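Local coordinates for putative esterase (Sulfolobus solfataricus P2, PDB 2RAU), which is probably a lipase or esterase of the alpha/beta-hydrolase superfamily and binds calcium ions, at residues H41-I46 with Q65-S70; W121-W126 with G154-L159; R113-T118 with D273-Y278; F117-G122 with G204-P209. All coordinates share one frame; numbering follows the deposited sequence.

Contact 1. Residues H41-I46 with Q65-S70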
loop_
_atom_site.group_PDB
_atom_site.type_symbol
_atom_site.label_atom_id
_atom_site.label_comp_id
_atom_site.label_asym_id
_atom_site.label_seq_id
_atom_site.Cartn_x
_atom_site.Cartn_y
_atom_site.Cartn_z
ATOM N N HIS A 41 -8.969 8.936 -1.587
ATOM C CA HIS A 41 -10.221 8.283 -1.179
ATOM C C HIS A 41 -10.452 8.547 0.269
ATOM O O HIS A 41 -9.547 8.517 1.041
ATOM C CB HIS A 41 -10.172 6.748 -1.355
ATOM C CG HIS A 41 -9.883 6.298 -2.765
ATOM N ND1 HIS A 41 -10.731 5.468 -3.472
ATOM C CD2 HIS A 41 -8.823 6.528 -3.572
ATOM C CE1 HIS A 41 -10.224 5.251 -4.675
ATOM N NE2 HIS A 41 -9.055 5.867 -4.759
ATOM N N LYS A 42 -11.698 8.807 0.625
ATOM C CA LYS A 42 -12.120 8.895 2.012
ATOM C C LYS A 42 -13.189 7.815 2.234
ATOM O O LYS A 42 -14.083 7.616 1.390
ATOM C CB LYS A 42 -12.734 10.269 2.319
ATOM C CG LYS A 42 -13.145 10.477 3.782
ATOM C CD LYS A 42 -13.878 11.766 3.959
ATOM C CE LYS A 42 -14.270 12.021 5.396
ATOM N NZ LYS A 42 -14.886 13.349 5.485
ATOM N N VAL A 43 -13.077 7.114 3.355
ATOM C CA VAL A 43 -14.103 6.164 3.770
ATOM C C VAL A 43 -14.568 6.504 5.183
ATOM O O VAL A 43 -13.768 6.741 6.068
ATOM C CB VAL A 43 -13.593 4.696 3.705
ATOM C CG1 VAL A 43 -14.673 3.647 4.164
ATOM C CG2 VAL A 43 -13.041 4.379 2.269
ATOM N N ASN A 44 -15.882 6.496 5.372
ATOM C CA ASN A 44 -16.484 6.711 6.679
ATOM C C ASN A 44 -17.831 6.030 6.740
ATOM O O ASN A 44 -18.413 5.673 5.727
ATOM C CB ASN A 44 -16.588 8.208 7.065
ATOM C CG ASN A 44 -17.332 9.071 6.035
ATOM O OD1 ASN A 44 -16.714 9.701 5.203
ATOM N ND2 ASN A 44 -18.626 9.095 6.104
ATOM N N LEU A 45 -18.325 5.893 7.951
ATOM C CA LEU A 45 -19.657 5.412 8.214
ATOM C C LEU A 45 -20.679 6.408 7.718
ATOM O O LEU A 45 -20.427 7.615 7.730
ATOM C CB LEU A 45 -19.855 5.302 9.725
ATOM C CG LEU A 45 -19.480 4.063 10.479
ATOM C CD1 LEU A 45 -19.701 4.340 11.960
ATOM C CD2 LEU A 45 -20.322 2.852 10.041
ATOM N N ILE A 46 -21.828 5.906 7.272
ATOM C CA ILE A 46 -22.953 6.737 6.896
ATOM C C ILE A 46 -23.213 7.636 8.104
ATOM O O ILE A 46 -23.196 7.194 9.258
ATOM C CB ILE A 46 -24.236 5.922 6.574
ATOM C CG1 ILE A 46 -24.142 5.206 5.239
ATOM C CG2 ILE A 46 -25.443 6.832 6.458
ATOM C CD1 ILE A 46 -25.342 4.301 5.011
ATOM N N GLN A 65 -7.199 0.025 -4.439
ATOM C CA GLN A 65 -6.981 -1.331 -3.999
ATOM C C GLN A 65 -7.308 -1.492 -2.530
ATOM O O GLN A 65 -7.929 -2.489 -2.147
ATOM C CB GLN A 65 -5.557 -1.788 -4.258
ATOM C CG GLN A 65 -5.379 -3.284 -4.074
ATOM C CD GLN A 65 -3.990 -3.738 -4.334
ATOM O OE1 GLN A 65 -3.005 -3.106 -3.928
ATOM N NE2 GLN A 65 -3.886 -4.867 -5.030
ATOM N N LEU A 66 -6.907 -0.502 -1.728
ATOM C CA LEU A 66 -7.095 -0.536 -0.275
ATOM C C LEU A 66 -8.513 -0.416 0.199
ATOM O O LEU A 66 -8.822 -0.785 1.334
ATOM C CB LEU A 66 -6.208 0.500 0.404
ATOM C CG LEU A 66 -4.834 0.045 0.884
ATOM C CD1 LEU A 66 -4.099 -0.982 0.028
ATOM C CD2 LEU A 66 -3.960 1.138 1.338
ATOM N N VAL A 67 -9.384 0.091 -0.669
ATOM C CA VAL A 67 -10.793 0.242 -0.346
ATOM C C VAL A 67 -11.614 -0.858 -1.011
ATOM O O VAL A 67 -12.366 -1.536 -0.365
ATOM C CB VAL A 67 -11.367 1.646 -0.814
ATOM C CG1 VAL A 67 -12.878 1.830 -0.458
ATOM C CG2 VAL A 67 -10.494 2.826 -0.328
ATOM N N THR A 68 -11.481 -1.006 -2.321
ATOM C CA THR A 68 -12.342 -1.914 -3.038
ATOM C C THR A 68 -11.649 -3.089 -3.764
ATOM O O THR A 68 -12.323 -3.876 -4.444
ATOM C CB THR A 68 -13.268 -1.144 -4.036
ATOM O OG1 THR A 68 -12.467 -0.319 -4.861
ATOM C CG2 THR A 68 -14.332 -0.276 -3.319
ATOM N N ILE A 69 -10.340 -3.264 -3.589
ATOM C CA ILE A 69 -9.632 -4.392 -4.179
ATOM C C ILE A 69 -9.934 -4.438 -5.677
ATOM O O ILE A 69 -10.274 -5.480 -6.251
ATOM C CB ILE A 69 -9.935 -5.741 -3.457
ATOM C CG1 ILE A 69 -10.164 -5.493 -1.927
ATOM C CG2 ILE A 69 -8.758 -6.734 -3.617
ATOM C CD1 ILE A 69 -10.498 -6.734 -1.114
ATOM N N SER A 70 -9.801 -3.256 -6.279
ATOM C CA SER A 70 -10.084 -3.034 -7.671
ATOM C C SER A 70 -9.037 -2.130 -8.327
ATOM O O SER A 70 -8.227 -1.476 -7.628
ATOM C CB SER A 70 -11.503 -2.471 -7.772
ATOM O OG SER A 70 -11.686 -1.178 -7.190
#

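Contact 2. Residues W121-W126 with G154-L159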
loop_
_atom_site.group_PDB
_atom_site.type_symbol
_atom_site.label_atom_id
_atom_site.label_comp_id
_atom_site.label_asym_id
_atom_site.label_seq_id
_atom_site.Cartn_x
_atom_site.Cartn_y
_atom_site.Cartn_z
ATOM N N TRP A 121 9.944 10.404 -11.092
ATOM C CA TRP A 121 9.016 9.956 -10.042
ATOM C C TRP A 121 9.800 9.384 -8.869
ATOM O O TRP A 121 9.793 8.179 -8.635
ATOM C CB TRP A 121 8.061 8.925 -10.625
ATOM C CG TRP A 121 6.971 9.516 -11.477
ATOM C CD1 TRP A 121 6.895 10.789 -11.968
ATOM C CD2 TRP A 121 5.839 8.816 -11.986
ATOM N NE1 TRP A 121 5.751 10.926 -12.719
ATOM C CE2 TRP A 121 5.093 9.724 -12.748
ATOM C CE3 TRP A 121 5.368 7.514 -11.838
ATOM C CZ2 TRP A 121 3.896 9.381 -13.350
ATOM C CZ3 TRP A 121 4.181 7.156 -12.461
ATOM C CH2 TRP A 121 3.462 8.087 -13.200
ATOM N N GLY A 122 10.473 10.285 -8.161
ATOM C CA GLY A 122 11.294 9.993 -7.002
ATOM C C GLY A 122 10.645 10.468 -5.725
ATOM O O GLY A 122 9.463 10.761 -5.687
ATOM N N TRP A 123 11.450 10.587 -4.684
ATOM C CA TRP A 123 10.978 10.938 -3.357
ATOM C C TRP A 123 10.399 12.338 -3.247
ATOM O O TRP A 123 9.403 12.553 -2.566
ATOM C CB TRP A 123 12.110 10.728 -2.320
ATOM C CG TRP A 123 12.201 9.332 -1.949
ATOM C CD1 TRP A 123 13.202 8.436 -2.260
ATOM C CD2 TRP A 123 11.192 8.585 -1.284
ATOM N NE1 TRP A 123 12.889 7.201 -1.769
ATOM C CE2 TRP A 123 11.648 7.266 -1.175
ATOM C CE3 TRP A 123 9.958 8.920 -0.724
ATOM C CZ2 TRP A 123 10.911 6.276 -0.519
ATOM C CZ3 TRP A 123 9.211 7.930 -0.119
ATOM C CH2 TRP A 123 9.696 6.637 0.010
ATOM N N SER A 124 11.010 13.330 -3.872
ATOM C CA SER A 124 10.414 14.672 -3.778
ATOM C C SER A 124 9.027 14.701 -4.450
ATOM O O SER A 124 8.095 15.340 -3.948
ATOM C CB SER A 124 11.368 15.777 -4.277
ATOM O OG SER A 124 11.631 15.622 -5.633
ATOM N N THR A 125 8.860 13.969 -5.540
ATOM C CA THR A 125 7.551 13.871 -6.176
ATOM C C THR A 125 6.526 13.199 -5.267
ATOM O O THR A 125 5.451 13.734 -5.042
ATOM C CB THR A 125 7.650 13.154 -7.555
ATOM O OG1 THR A 125 8.481 13.939 -8.415
ATOM C CG2 THR A 125 6.261 12.935 -8.193
ATOM N N TRP A 126 6.858 12.020 -4.765
ATOM C CA TRP A 126 5.966 11.246 -3.904
ATOM C C TRP A 126 5.632 12.023 -2.632
ATOM O O TRP A 126 4.484 12.058 -2.242
ATOM C CB TRP A 126 6.598 9.865 -3.565
ATOM C CG TRP A 126 5.935 8.694 -4.240
ATOM C CD1 TRP A 126 5.401 7.578 -3.623
ATOM C CD2 TRP A 126 5.681 8.522 -5.647
ATOM N NE1 TRP A 126 4.858 6.735 -4.569
ATOM C CE2 TRP A 126 5.034 7.272 -5.809
ATOM C CE3 TRP A 126 5.963 9.288 -6.786
ATOM C CZ2 TRP A 126 4.634 6.800 -7.040
ATOM C CZ3 TRP A 126 5.557 8.812 -8.012
ATOM C CH2 TRP A 126 4.929 7.589 -8.132
ATOM N N GLY A 154 4.920 1.897 1.579
ATOM C CA GLY A 154 4.193 2.993 2.218
ATOM C C GLY A 154 4.643 3.296 3.621
ATOM O O GLY A 154 4.468 4.415 4.094
ATOM N N GLY A 155 5.199 2.311 4.315
ATOM C CA GLY A 155 5.791 2.542 5.639
ATOM C C GLY A 155 7.075 3.368 5.594
ATOM O O GLY A 155 7.290 4.242 6.429
ATOM N N ILE A 156 7.910 3.104 4.586
ATOM C CA ILE A 156 9.096 3.915 4.308
ATOM C C ILE A 156 8.652 5.338 3.943
ATOM O O ILE A 156 9.219 6.306 4.423
ATOM C CB ILE A 156 9.977 3.321 3.138
ATOM C CG1 ILE A 156 10.480 1.902 3.483
ATOM C CG2 ILE A 156 11.191 4.175 2.918
ATOM C CD1 ILE A 156 10.997 1.026 2.287
ATOM N N ALA A 157 7.660 5.453 3.072
ATOM C CA ALA A 157 7.099 6.750 2.690
ATOM C C ALA A 157 6.588 7.506 3.934
ATOM O O ALA A 157 6.840 8.708 4.068
ATOM C CB ALA A 157 5.999 6.575 1.656
ATOM N N ALA A 158 5.898 6.808 4.836
ATOM C CA ALA A 158 5.351 7.423 6.061
ATOM C C ALA A 158 6.468 7.982 6.940
ATOM O O ALA A 158 6.368 9.110 7.491
ATOM C CB ALA A 158 4.535 6.430 6.828
ATOM N N LEU A 159 7.538 7.205 7.081
ATOM C CA LEU A 159 8.676 7.629 7.867
ATOM C C LEU A 159 9.424 8.791 7.230
ATOM O O LEU A 159 9.841 9.723 7.933
ATOM C CB LEU A 159 9.632 6.457 8.101
ATOM C CG LEU A 159 9.482 5.801 9.474
ATOM C CD1 LEU A 159 9.924 4.342 9.448
ATOM C CD2 LEU A 159 10.253 6.640 10.509
#

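Contact 3. Residues R113-T118 with D273-Y278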
loop_
_atom_site.group_PDB
_atom_site.type_symbol
_atom_site.label_atom_id
_atom_site.label_comp_id
_atom_site.label_asym_id
_atom_site.label_seq_id
_atom_site.Cartn_x
_atom_site.Cartn_y
_atom_site.Cartn_z
ATOM N N ARG A 113 10.636 3.190 -23.587
ATOM C CA ARG A 113 10.812 4.620 -23.434
ATOM C C ARG A 113 9.525 5.419 -23.422
ATOM O O ARG A 113 9.542 6.605 -23.150
ATOM C CB ARG A 113 11.750 5.180 -24.479
ATOM C CG ARG A 113 13.157 4.665 -24.312
ATOM C CD ARG A 113 14.121 5.299 -25.323
ATOM N NE ARG A 113 15.440 4.702 -25.149
ATOM C CZ ARG A 113 16.317 5.068 -24.226
ATOM N NH1 ARG A 113 16.038 6.063 -23.400
ATOM N NH2 ARG A 113 17.469 4.424 -24.131
ATOM N N GLN A 114 8.399 4.764 -23.703
ATOM C CA GLN A 114 7.102 5.438 -23.560
ATOM C C GLN A 114 6.816 5.779 -22.103
ATOM O O GLN A 114 5.926 6.598 -21.816
ATOM C CB GLN A 114 5.987 4.555 -24.066
ATOM C CG GLN A 114 6.044 4.216 -25.547
ATOM C CD GLN A 114 4.903 3.281 -25.960
ATOM O OE1 GLN A 114 4.596 2.269 -25.311
ATOM N NE2 GLN A 114 4.298 3.604 -27.053
ATOM N N LEU A 115 7.581 5.172 -21.204
ATOM C CA LEU A 115 7.454 5.396 -19.770
ATOM C C LEU A 115 8.503 6.389 -19.197
ATOM O O LEU A 115 8.655 6.518 -17.963
ATOM C CB LEU A 115 7.538 4.034 -19.075
ATOM C CG LEU A 115 6.288 3.139 -19.351
ATOM C CD1 LEU A 115 6.624 1.699 -19.355
ATOM C CD2 LEU A 115 5.111 3.440 -18.416
ATOM N N SER A 116 9.165 7.134 -20.082
ATOM C CA SER A 116 10.233 8.062 -19.677
ATOM C C SER A 116 9.684 9.215 -18.833
ATOM O O SER A 116 10.428 9.805 -18.066
ATOM C CB SER A 116 10.991 8.549 -20.914
ATOM O OG SER A 116 10.153 9.379 -21.699
ATOM N N PHE A 117 8.358 9.463 -18.900
ATOM C CA PHE A 117 7.706 10.453 -18.068
ATOM C C PHE A 117 7.775 10.084 -16.572
ATOM O O PHE A 117 7.506 10.936 -15.710
ATOM C CB PHE A 117 6.256 10.709 -18.504
ATOM C CG PHE A 117 5.343 9.541 -18.335
ATOM C CD1 PHE A 117 4.702 9.290 -17.123
ATOM C CD2 PHE A 117 5.094 8.687 -19.401
ATOM C CE1 PHE A 117 3.862 8.173 -16.976
ATOM C CE2 PHE A 117 4.265 7.601 -19.265
ATOM C CZ PHE A 117 3.647 7.319 -18.047
ATOM N N THR A 118 8.107 8.826 -16.273
ATOM C CA THR A 118 8.306 8.375 -14.894
ATOM C C THR A 118 9.755 8.580 -14.374
ATOM O O THR A 118 10.041 8.292 -13.204
ATOM C CB THR A 118 7.938 6.905 -14.720
ATOM O OG1 THR A 118 8.959 6.080 -15.283
ATOM C CG2 THR A 118 6.580 6.576 -15.320
ATOM N N ASP A 273 -1.478 -2.057 -9.666
ATOM C CA ASP A 273 -1.045 -1.270 -10.811
ATOM C C ASP A 273 0.042 -2.044 -11.576
ATOM O O ASP A 273 0.739 -2.856 -11.015
ATOM C CB ASP A 273 -0.472 0.081 -10.372
ATOM C CG ASP A 273 -1.532 1.049 -9.852
ATOM O OD1 ASP A 273 -2.620 1.117 -10.462
ATOM O OD2 ASP A 273 -1.196 1.853 -8.936
ATOM N N PRO A 274 0.177 -1.797 -12.885
ATOM C CA PRO A 274 1.153 -2.558 -13.664
ATOM C C PRO A 274 2.627 -2.249 -13.427
ATOM O O PRO A 274 3.480 -3.085 -13.674
ATOM C CB PRO A 274 0.791 -2.180 -15.115
ATOM C CG PRO A 274 0.055 -0.861 -14.989
ATOM C CD PRO A 274 -0.656 -0.915 -13.712
ATOM N N TYR A 275 2.917 -1.013 -13.043
ATOM C CA TYR A 275 4.281 -0.497 -13.017
ATOM C C TYR A 275 4.584 0.400 -11.843
ATOM O O TYR A 275 3.713 1.104 -11.325
ATOM C CB TYR A 275 4.559 0.308 -14.276
ATOM C CG TYR A 275 4.332 -0.401 -15.602
ATOM C CD1 TYR A 275 5.107 -1.510 -15.947
ATOM C CD2 TYR A 275 3.430 0.087 -16.539
ATOM C CE1 TYR A 275 4.935 -2.156 -17.178
ATOM C CE2 TYR A 275 3.287 -0.518 -17.773
ATOM C CZ TYR A 275 4.054 -1.636 -18.078
ATOM O OH TYR A 275 3.952 -2.269 -19.285
ATOM N N TRP A 276 5.862 0.412 -11.482
ATOM C CA TRP A 276 6.378 1.198 -10.372
ATOM C C TRP A 276 7.682 1.850 -10.834
ATOM O O TRP A 276 8.466 1.206 -11.451
ATOM C CB TRP A 276 6.670 0.304 -9.185
ATOM C CG TRP A 276 6.970 1.006 -7.925
ATOM C CD1 TRP A 276 8.202 1.166 -7.333
ATOM C CD2 TRP A 276 6.027 1.658 -7.058
ATOM N NE1 TRP A 276 8.069 1.881 -6.150
ATOM C CE2 TRP A 276 6.746 2.190 -5.964
ATOM C CE3 TRP A 276 4.648 1.833 -7.088
ATOM C CZ2 TRP A 276 6.118 2.871 -4.914
ATOM C CZ3 TRP A 276 4.039 2.491 -6.043
ATOM C CH2 TRP A 276 4.767 2.997 -4.967
ATOM N N PRO A 277 7.891 3.150 -10.543
ATOM C CA PRO A 277 9.095 3.792 -11.017
ATOM C C PRO A 277 10.360 3.305 -10.340
ATOM O O PRO A 277 10.425 3.141 -9.103
ATOM C CB PRO A 277 8.841 5.268 -10.712
ATOM C CG PRO A 277 7.971 5.224 -9.478
ATOM C CD PRO A 277 7.039 4.069 -9.761
ATOM N N TYR A 278 11.365 3.037 -11.157
ATOM C CA TYR A 278 12.717 2.760 -10.646
ATOM C C TYR A 278 13.315 3.898 -9.818
ATOM O O TYR A 278 14.146 3.657 -8.945
ATOM C CB TYR A 278 13.712 2.421 -11.803
ATOM C CG TYR A 278 13.905 0.921 -11.997
ATOM C CD1 TYR A 278 14.611 0.168 -11.063
ATOM C CD2 TYR A 278 13.414 0.264 -13.118
ATOM C CE1 TYR A 278 14.804 -1.202 -11.229
ATOM C CE2 TYR A 278 13.582 -1.095 -13.272
ATOM C CZ TYR A 278 14.290 -1.822 -12.320
ATOM O OH TYR A 278 14.461 -3.189 -12.451
#

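Contact 4. Residues F117-G122 with G204-P209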
loop_
_atom_site.group_PDB
_atom_site.type_symbol
_atom_site.label_atom_id
_atom_site.label_comp_id
_atom_site.label_asym_id
_atom_site.label_seq_id
_atom_site.Cartn_x
_atom_site.Cartn_y
_atom_site.Cartn_z
ATOM N N PHE A 117 8.358 9.463 -18.900
ATOM C CA PHE A 117 7.706 10.453 -18.068
ATOM C C PHE A 117 7.775 10.084 -16.572
ATOM O O PHE A 117 7.506 10.936 -15.710
ATOM C CB PHE A 117 6.256 10.709 -18.504
ATOM C CG PHE A 117 5.343 9.541 -18.335
ATOM C CD1 PHE A 117 4.702 9.290 -17.123
ATOM C CD2 PHE A 117 5.094 8.687 -19.401
ATOM C CE1 PHE A 117 3.862 8.173 -16.976
ATOM C CE2 PHE A 117 4.265 7.601 -19.265
ATOM C CZ PHE A 117 3.647 7.319 -18.047
ATOM N N THR A 118 8.107 8.826 -16.273
ATOM C CA THR A 118 8.306 8.375 -14.894
ATOM C C THR A 118 9.755 8.580 -14.374
ATOM O O THR A 118 10.041 8.292 -13.204
ATOM C CB THR A 118 7.938 6.905 -14.720
ATOM O OG1 THR A 118 8.959 6.080 -15.283
ATOM C CG2 THR A 118 6.580 6.576 -15.320
ATOM N N ALA A 119 10.651 9.122 -15.202
ATOM C CA ALA A 119 12.088 9.252 -14.844
ATOM C C ALA A 119 12.289 10.079 -13.549
ATOM O O ALA A 119 13.172 9.790 -12.753
ATOM C CB ALA A 119 12.861 9.856 -16.010
ATOM N N ASN A 120 11.464 11.085 -13.304
ATOM C CA ASN A 120 11.586 11.896 -12.079
ATOM C C ASN A 120 10.440 11.634 -11.099
ATOM O O ASN A 120 9.992 12.533 -10.385
ATOM C CB ASN A 120 11.679 13.389 -12.431
ATOM C CG ASN A 120 12.857 13.681 -13.281
ATOM O OD1 ASN A 120 13.977 13.634 -12.802
ATOM N ND2 ASN A 120 12.630 13.973 -14.559
ATOM N N TRP A 121 9.944 10.404 -11.092
ATOM C CA TRP A 121 9.016 9.956 -10.042
ATOM C C TRP A 121 9.800 9.384 -8.869
ATOM O O TRP A 121 9.793 8.179 -8.635
ATOM C CB TRP A 121 8.061 8.925 -10.625
ATOM C CG TRP A 121 6.971 9.516 -11.477
ATOM C CD1 TRP A 121 6.895 10.789 -11.968
ATOM C CD2 TRP A 121 5.839 8.816 -11.986
ATOM N NE1 TRP A 121 5.751 10.926 -12.719
ATOM C CE2 TRP A 121 5.093 9.724 -12.748
ATOM C CE3 TRP A 121 5.368 7.514 -11.838
ATOM C CZ2 TRP A 121 3.896 9.381 -13.350
ATOM C CZ3 TRP A 121 4.181 7.156 -12.461
ATOM C CH2 TRP A 121 3.462 8.087 -13.200
ATOM N N GLY A 122 10.473 10.285 -8.161
ATOM C CA GLY A 122 11.294 9.993 -7.002
ATOM C C GLY A 122 10.645 10.468 -5.725
ATOM O O GLY A 122 9.463 10.761 -5.687
ATOM N N GLY A 204 16.760 2.787 -21.241
ATOM C CA GLY A 204 15.357 3.062 -21.495
ATOM C C GLY A 204 14.426 2.150 -20.716
ATOM O O GLY A 204 13.470 1.662 -21.274
ATOM N N ILE A 205 14.736 1.911 -19.437
ATOM C CA ILE A 205 13.949 1.046 -18.559
ATOM C C ILE A 205 13.663 1.907 -17.361
ATOM O O ILE A 205 14.584 2.210 -16.611
ATOM C CB ILE A 205 14.740 -0.223 -18.087
ATOM C CG1 ILE A 205 15.175 -1.072 -19.297
ATOM C CG2 ILE A 205 13.901 -1.077 -17.119
ATOM C CD1 ILE A 205 16.144 -2.173 -18.938
ATOM N N TYR A 206 12.409 2.333 -17.216
ATOM C CA TYR A 206 12.030 3.323 -16.230
ATOM C C TYR A 206 11.208 2.788 -15.112
ATOM O O TYR A 206 11.122 3.453 -14.073
ATOM C CB TYR A 206 11.301 4.512 -16.893
ATOM C CG TYR A 206 12.143 5.263 -17.879
ATOM C CD1 TYR A 206 13.037 6.256 -17.441
ATOM C CD2 TYR A 206 12.071 5.000 -19.243
ATOM C CE1 TYR A 206 13.810 6.945 -18.314
ATOM C CE2 TYR A 206 12.888 5.675 -20.124
ATOM C CZ TYR A 206 13.736 6.634 -19.653
ATOM O OH TYR A 206 14.493 7.330 -20.527
ATOM N N VAL A 207 10.653 1.587 -15.295
ATOM C CA VAL A 207 9.698 1.004 -14.373
ATOM C C VAL A 207 9.996 -0.466 -14.076
ATOM O O VAL A 207 10.655 -1.140 -14.863
ATOM C CB VAL A 207 8.250 1.125 -14.896
ATOM C CG1 VAL A 207 7.778 2.598 -14.982
ATOM C CG2 VAL A 207 8.080 0.377 -16.241
ATOM N N ILE A 208 9.498 -0.931 -12.929
ATOM C CA ILE A 208 9.528 -2.315 -12.502
ATOM C C ILE A 208 8.082 -2.832 -12.708
ATOM O O ILE A 208 7.143 -2.263 -12.166
ATOM C CB ILE A 208 9.858 -2.480 -10.989
ATOM C CG1 ILE A 208 11.097 -1.659 -10.601
ATOM C CG2 ILE A 208 9.979 -4.001 -10.629
ATOM C CD1 ILE A 208 11.171 -1.310 -9.105
ATOM N N PRO A 209 7.904 -3.877 -13.507
ATOM C CA PRO A 209 6.579 -4.404 -13.707
ATOM C C PRO A 209 6.142 -5.341 -12.563
ATOM O O PRO A 209 6.931 -6.102 -12.003
ATOM C CB PRO A 209 6.725 -5.204 -14.987
ATOM C CG PRO A 209 8.144 -5.683 -14.907
ATOM C CD PRO A 209 8.899 -4.580 -14.332
HETATM O O HOH W 1 11.383 5.882 -12.574
#

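Contact 1. Residues H41-I46 with Q65-S70
Val-67, near the end of helix 63-68, faces two side chains of strand 37-45, Val-43 and His-41, and touches Val-43 with both methyls and His-41 with one. Val-43 and Val-67 meet methyl to methyl, the two side chains running antiparallel and passing alongside one another. CG2 of Val-43 rests 3.7 Å from CG1 of Val-67 and 4.0 Å from CG2 of Val-67, so a single strand methyl packs against both branches of the helix residue. In Val-67, CG1 lies anti to the backbone N (chi1 -179°), which leaves CG2 anti to the carbonyl carbon and turned to His-41. That CG2 is 4.1 Å from His-41 CB and equally far from His-41 ND1, approaching the imidazole ring obliquely.

The strand supplies its partners two residues apart, as the pleat dictates: His-41 and Val-43 point toward the helix, while Lys-42 points away and forms a salt bridge with Asp-140. Behind Val-43, the side chains of Val-86, Leu-87 and Ala-90 on helix 85-91 extend the apolar layer. The imidazole is held at both nitrogens by carboxylates, NE2 by Asp-100 and ND1 by Glu-23, and Val-67 also touches Glu-23.

No hydrogen bond crosses between strand and helix here. Across it the fit is van der Waals only, valine methyls against each other and one of them against the base of the imidazole side chain, whereas the rotation of the His-41 ring is fixed by its two acidic partners within the main sheet. Buried between two carboxylates, the ring is likely to be stabilised in its protonated form.

Contact 2. Residues W121-W126 with G154-L159
Trp-123 reaches across from the first turn of helix 123-141 to Ile-156 and Ala-157 on helix 153-169. From CB the chain turns so that CG sits beside the backbone N, anti to the carbonyl carbon (chi1 -81°), and this sends the six-membered ring out to the neighbouring helix. Three rim atoms do the touching. CZ2 lies 4.0 Å from Ile-156 CG2, with the two side chains crossing at about a right angle. Next along the rim, CH2 comes within 3.7 Å of Ala-157 CA and also brushes the same isoleucine methyl. CZ3 completes the set, 3.9 Å from Ala-157 CB, which lies in the plane of the indole; the ring thus meets the alanine edge-on. Its wider surroundings are aromatic: the ring of Phe-153 meets it with the planes about 20° apart and Phe-288 packs edge-to-face. Replacing Trp-123 by an alanine would probably open a gap between the two helices and take one aromatic neighbour from Phe-153 and the edge-to-face partner from Phe-288. The second helix starts at what looks like the nucleophile elbow, Gly-154 being the last glycine of a GxSxG pattern, so this is helix pairing beside the probable active-site turn of an alpha/beta-hydrolase fold.

Contact 3. Residues R113-T118 with D273-Y278
Leu-115 packs on the ring of Tyr-275, the two side chains crossing at about a right angle. Its CD1 stands 4.3 Å above the ring plane, displaced toward the rim, while CD2 lies 4.2 Å from Tyr-275 CD2. On the opposite face, CB of Pro-274 sits 3.8 Å above the same plane, again toward the rim, so the phenol ring is sandwiched between a leucine methyl and a proline methylene. CG of Tyr-275 lies beside its own backbone N (chi1 -56°), which lays the ring between these two groups.

A second, looser touch follows one turn further along: Thr-118 meets Pro-277, with their CB atoms 4.4 Å apart and the threonine carbonyl O 4.1 Å from Pro-277 CB. No hydrogen bond joins the two segments.

What positions Leu-115 and Thr-118 is the 3-10 turn that carries them. The carbonyl O of Leu-115 takes two donors from Thr-118, the backbone N at 2.9 Å and the hydroxyl OG1 at 2.7 Å, the latter nearly straight on with a C=O...donor angle of 165°. This double hold pins the threonine side chain back against its own turn. At the far end of the tyrosine, OH makes a weak hydrogen bond to Leu-110 O.

Around this, Val-207 touches Leu-115, Thr-118 and Tyr-275 alike. It belongs to strand 207-209, which pairs antiparallel with strand 275-277 in a separate two-stranded sheet. The contact thus lays the loop between strand 94-100 and helix 123-141 against that small sheet, just ahead of helix 278-282.

Contact 4. Residues F117-G122 with G204-P209
Where Thr-118 packs against Tyr-206, the threonine carbonyl O takes two donors. Trp-121 N, 3.0 Å from it, closes the type I turn, and a water donates to it over 2.8 Å. The same water gives its other proton to Tyr-206 O at 2.9 Å, so the two backbones are bridged by one molecule rather than bonded directly. Tyr-206 O also accepts the backbone N of Tyr-278.

Beside the bridge, Thr-118 OG1 stands between its backbone N and carbonyl carbon (chi1 75°), which carries it to within 3.2 Å of Tyr-206 CB. Its proton goes to the carbonyl O of Leu-115, so against Tyr-206 it makes only a close van der Waals contact. It also lies 3.7 Å from CG1 of Val-207. Further along the tyrosine, Ala-119 CB packs obliquely against the ring, 3.8 Å from Tyr-206 CE1 and 3.9 Å from CD1.

The phenol OH is hydrogen-bonded to Glu-201 on helix 197-203, and Met-200 of that helix touches the side chains of both Ala-119 and Tyr-206. Putting a leucine in place of Tyr-206 would probably leave Glu-201 without its hydroxyl partner and Ala-119 without the ring carbons it packs on.

Cohesion here is divided: the water and the turn bond satisfy buried carbonyls, while alanine, valine and the ring carbons supply the apolar fit.

Contact 1 comes first along the chain and closes the short loop 41-70, tying strand 37-45 of the main sheet to helix 63-68; it stands apart, touching none of the others. From one continuous run, 113-126, the other three then set out. Contact 2 closes soonest, joining helix 123-141 to helix 153-169; contact 4 follows at 204-209, and contact 3 last at 273-278, with contact 2 nested inside its loop. Contacts 3 and 4 share Phe-117 and Thr-118, their centres are about 4 Å apart, and both end on the two-stranded sheet of 207-209 and 275-277. Trp-121 and Trp-126 pack on Pro-277, linking contact 2 to contact 3.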